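Local coordinates for chromosome partition protein Smc (PDB 3KTA) that is probably required for chromosome condensation and partitioning as an SMC-family ABC-type ATPase, this piece being the N-terminal part of its ATP-binding head domain, at residues E5-K10 with V82-N87. Sequence-based numbering, arbitrary orientation.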
ATOM      1  N   GLU A   5      -1.952 -12.985   6.809  1.00 12.71           N
ATOM      2  CA  GLU A   5      -1.443 -13.497   8.077  1.00 12.62           C
ATOM      3  C   GLU A   5       0.077 -13.434   8.095  1.00 15.05           C
ATOM      4  O   GLU A   5       0.684 -12.986   9.072  1.00 14.57           O
ATOM      5  CB  GLU A   5      -1.980 -14.916   8.328  1.00 14.03           C
ATOM      6  CG  GLU A   5      -3.482 -14.886   8.511  1.00 19.37           C
ATOM      7  CD  GLU A   5      -4.060 -16.163   9.055  1.00 33.58           C
ATOM      8  OE1 GLU A   5      -3.742 -17.236   8.493  1.00 38.20           O
ATOM      9  OE2 GLU A   5      -4.850 -16.077  10.030  1.00 29.73           O
ATOM     10  N   LYS A   6       0.692 -13.843   6.993  1.00 14.91           N
ATOM     11  CA  LYS A   6       2.148 -13.835   6.901  1.00 14.76           C
ATOM     12  C   LYS A   6       2.626 -14.015   5.469  1.00 14.77           C
ATOM     13  O   LYS A   6       1.870 -14.470   4.595  1.00 13.87           O
ATOM     14  CB  LYS A   6       2.759 -14.942   7.774  1.00 15.26           C
ATOM     15  CG  LYS A   6       2.410 -16.367   7.299  1.00 15.29           C
ATOM     16  CD  LYS A   6       3.080 -17.408   8.185  1.00 18.72           C
ATOM     17  CE  LYS A   6       2.731 -18.815   7.697  1.00 21.88           C
ATOM     18  NZ  LYS A   6       3.375 -19.879   8.529  1.00 27.67           N
ATOM     19  N   LEU A   7       3.892 -13.656   5.250  1.00 12.68           N
ATOM     20  CA  LEU A   7       4.648 -14.011   4.054  1.00 13.62           C
ATOM     21  C   LEU A   7       5.762 -14.991   4.411  1.00 16.16           C
ATOM     22  O   LEU A   7       6.303 -14.966   5.521  1.00 16.83           O
ATOM     23  CB  LEU A   7       5.330 -12.784   3.450  1.00 14.71           C
ATOM     24  CG  LEU A   7       4.457 -11.704   2.840  1.00 15.72           C
ATOM     25  CD1 LEU A   7       5.273 -10.439   2.655  1.00 14.91           C
ATOM     26  CD2 LEU A   7       3.885 -12.176   1.496  1.00 16.22           C
ATOM     27  N   GLU A   8       6.107 -15.839   3.456  1.00 17.24           N
ATOM     28  CA  GLU A   8       7.305 -16.672   3.538  1.00 17.05           C
ATOM     29  C   GLU A   8       8.151 -16.401   2.299  1.00 15.94           C
ATOM     30  O   GLU A   8       7.684 -16.589   1.175  1.00 17.16           O
ATOM     31  CB  GLU A   8       6.926 -18.156   3.634  1.00 16.60           C
ATOM     32  CG  GLU A   8       6.388 -18.527   5.000  1.00 20.59           C
ATOM     33  CD  GLU A   8       5.902 -19.955   5.091  0.87 22.46           C
ATOM     34  OE1 GLU A   8       5.840 -20.635   4.048  0.95 26.28           O
ATOM     35  OE2 GLU A   8       5.552 -20.370   6.213  0.81 23.54           O
ATOM     36  N   LEU A   9       9.379 -15.925   2.513  1.00 15.38           N
ATOM     37  CA  LEU A   9      10.297 -15.592   1.427  1.00 14.24           C
ATOM     38  C   LEU A   9      11.449 -16.587   1.403  1.00 16.94           C
ATOM     39  O   LEU A   9      12.080 -16.818   2.427  1.00 18.68           O
ATOM     40  CB  LEU A   9      10.900 -14.201   1.641  1.00 15.85           C
ATOM     41  CG  LEU A   9      10.053 -12.983   1.257  1.00 16.54           C
ATOM     42  CD1 LEU A   9       8.749 -12.941   2.007  1.00 16.13           C
ATOM     43  CD2 LEU A   9      10.865 -11.693   1.516  1.00 14.80           C
ATOM     44  N   LYS A  10      11.738 -17.134   0.231  1.00 16.25           N
ATOM     45  CA  LYS A  10      12.924 -17.964   0.058  1.00 17.37           C
ATOM     46  C   LYS A  10      13.670 -17.567  -1.212  1.00 18.67           C
ATOM     47  O   LYS A  10      13.136 -17.667  -2.322  1.00 18.97           O
ATOM     48  CB  LYS A  10      12.547 -19.450   0.010  1.00 20.25           C
ATOM     49  CG  LYS A  10      13.773 -20.358  -0.187  1.00 25.71           C
ATOM     50  CD  LYS A  10      13.406 -21.823  -0.328  1.00 25.96           C
ATOM     51  CE  LYS A  10      14.649 -22.627  -0.678  1.00 31.79           C
ATOM     52  NZ  LYS A  10      14.355 -24.064  -0.908  1.00 30.71           N
ATOM     53  N   VAL A  82       7.922 -16.810  -3.086  1.00 14.11           N
ATOM     54  CA  VAL A  82       7.151 -16.149  -2.041  1.00 14.03           C
ATOM     55  C   VAL A  82       5.846 -16.903  -1.845  1.00 13.13           C
ATOM     56  O   VAL A  82       5.187 -17.274  -2.824  1.00 15.51           O
ATOM     57  CB  VAL A  82       6.848 -14.684  -2.408  1.00 15.45           C
ATOM     58  CG1 VAL A  82       6.011 -14.003  -1.314  1.00 14.90           C
ATOM     59  CG2 VAL A  82       8.162 -13.922  -2.614  1.00 14.64           C
ATOM     60  N   ALA A  83       5.502 -17.146  -0.585  1.00 15.21           N
ATOM     61  CA  ALA A  83       4.181 -17.650  -0.240  1.00 15.22           C
ATOM     62  C   ALA A  83       3.459 -16.605   0.596  1.00 14.67           C
ATOM     63  O   ALA A  83       4.043 -16.009   1.505  1.00 15.81           O
ATOM     64  CB  ALA A  83       4.281 -18.961   0.523  1.00 17.62           C
ATOM     65  N   ILE A  84       2.188 -16.373   0.283  1.00 14.04           N
ATOM     66  CA  ILE A  84       1.384 -15.442   1.049  1.00 12.83           C
ATOM     67  C   ILE A  84       0.190 -16.192   1.656  1.00 14.51           C
ATOM     68  O   ILE A  84      -0.472 -16.987   0.971  1.00 15.24           O
ATOM     69  CB  ILE A  84       0.953 -14.223   0.185  1.00 12.71           C
ATOM     70  CG1 ILE A  84       0.271 -13.160   1.060  1.00 14.52           C
ATOM     71  CG2 ILE A  84       0.051 -14.662  -1.002  1.00 13.98           C
ATOM     72  CD1 ILE A  84       0.075 -11.822   0.337  1.00 14.61           C
ATOM     73  N   TYR A  85      -0.034 -15.993   2.948  1.00 12.93           N
ATOM     74  CA  TYR A  85      -1.103 -16.698   3.672  1.00 14.21           C
ATOM     75  C   TYR A  85      -2.212 -15.704   4.018  1.00 16.13           C
ATOM     76  O   TYR A  85      -1.994 -14.762   4.798  1.00 14.78           O
ATOM     77  CB  TYR A  85      -0.538 -17.345   4.947  1.00 15.80           C
ATOM     78  CG  TYR A  85       0.440 -18.469   4.668  1.00 15.85           C
ATOM     79  CD1 TYR A  85       1.693 -18.209   4.133  1.00 15.67           C
ATOM     80  CD2 TYR A  85       0.097 -19.785   4.913  1.00 21.13           C
ATOM     81  CE1 TYR A  85       2.595 -19.235   3.858  1.00 20.70           C
ATOM     82  CE2 TYR A  85       0.988 -20.821   4.640  1.00 22.61           C
ATOM     83  CZ  TYR A  85       2.232 -20.538   4.111  1.00 24.04           C
ATOM     84  OH  TYR A  85       3.123 -21.564   3.842  1.00 27.19           O
ATOM     85  N   PHE A  86      -3.391 -15.889   3.424  1.00 14.45           N
ATOM     86  CA  PHE A  86      -4.526 -15.027   3.728  1.00 13.24           C
ATOM     87  C   PHE A  86      -5.473 -15.692   4.709  1.00 13.99           C
ATOM     88  O   PHE A  86      -5.854 -16.857   4.535  1.00 16.61           O
ATOM     89  CB  PHE A  86      -5.326 -14.708   2.471  1.00 14.20           C
ATOM     90  CG  PHE A  86      -4.690 -13.696   1.578  1.00 12.98           C
ATOM     91  CD1 PHE A  86      -3.951 -14.098   0.467  1.00 15.99           C
ATOM     92  CD2 PHE A  86      -4.851 -12.337   1.829  1.00 13.82           C
ATOM     93  CE1 PHE A  86      -3.370 -13.159  -0.379  1.00 12.88           C
ATOM     94  CE2 PHE A  86      -4.277 -11.393   0.982  1.00 13.95           C
ATOM     95  CZ  PHE A  86      -3.536 -11.804  -0.108  1.00 11.21           C
ATOM     96  N   ASN A  87      -5.902 -14.943   5.713  1.00 13.49           N
ATOM     97  CA  ASN A  87      -7.080 -15.353   6.458  1.00 15.87           C
ATOM     98  C   ASN A  87      -8.333 -15.095   5.613  1.00 15.53           C
ATOM     99  O   ASN A  87      -8.542 -13.987   5.121  1.00 15.03           O
ATOM    100  CB  ASN A  87      -7.156 -14.606   7.789  1.00 15.77           C
ATOM    101  CG  ASN A  87      -8.313 -15.069   8.637  1.00 18.12           C
ATOM    102  OD1 ASN A  87      -9.465 -14.890   8.266  1.00 16.31           O
ATOM    103  ND2 ASN A  87      -8.008 -15.663   9.785  1.00 21.46           N
TER
HETATM  104  O   HOH W   1       3.403 -22.322   6.574  1.00 31.52           O
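Glu8 and Ala83 form a hydrogen-bonded antiparallel pair between strand segments 5-10 and 82-87, whose axes approach to 4.7 Å at 171°. Its bonds run from Glu8 N to Ala83 O (2.8 Å) and from Ala83 N back to Glu8 O; Leu7 opposite Ile84 and Leu9 opposite Val82 are non-hydrogen-bonded pairs. At the start of segment 5-10 Glu5 and Lys6 both face Tyr85, a classic beta bulge: Glu5 N gives a bond to Tyr85 O (2.7 Å), while Tyr85 N reaches Lys6 O.

On the Lys6 face, Tyr85 gathers the polar side chains. Lys6 has CG wedged between its backbone N and carbonyl carbon (chi1 66°), and its extended chain passes over the ring, CE lying 3.7 Å from the ring centroid of Tyr85 in a CH-pi contact and NZ adding a cation-pi interaction. From its place over the ring, Lys6 NZ also forms a salt bridge with Glu8 OE2 (3.2 Å). The other carboxylate oxygen, Glu8 OE1, sits at the ring edge and accepts a hydrogen bond from Tyr85 OH (2.9 Å), which comes from above the carboxylate plane. A water donates to Glu8 OE2 and, weakly, to Tyr85 OH. An alanine in place of Tyr85 would probably leave the Lys6 chain without the surface it lies on and Glu8 OE1 without its hydroxyl donor. Past Tyr85, Asn87 ND2 donates to Glu5 OE2 (3.2 Å) and also to Glu89.

The opposite face is apolar: Leu7 CD2 packs against Ile84 CG1 (3.8 Å) and Val82 CG1. Leu7, Val82 and Ile84 all touch helix 39-49, whose first turn carries the end of the ATP-binding P-loop, so this pair of strands, which lies between strands 20-23 and 99-106 of the antiparallel sheet, backs the helix.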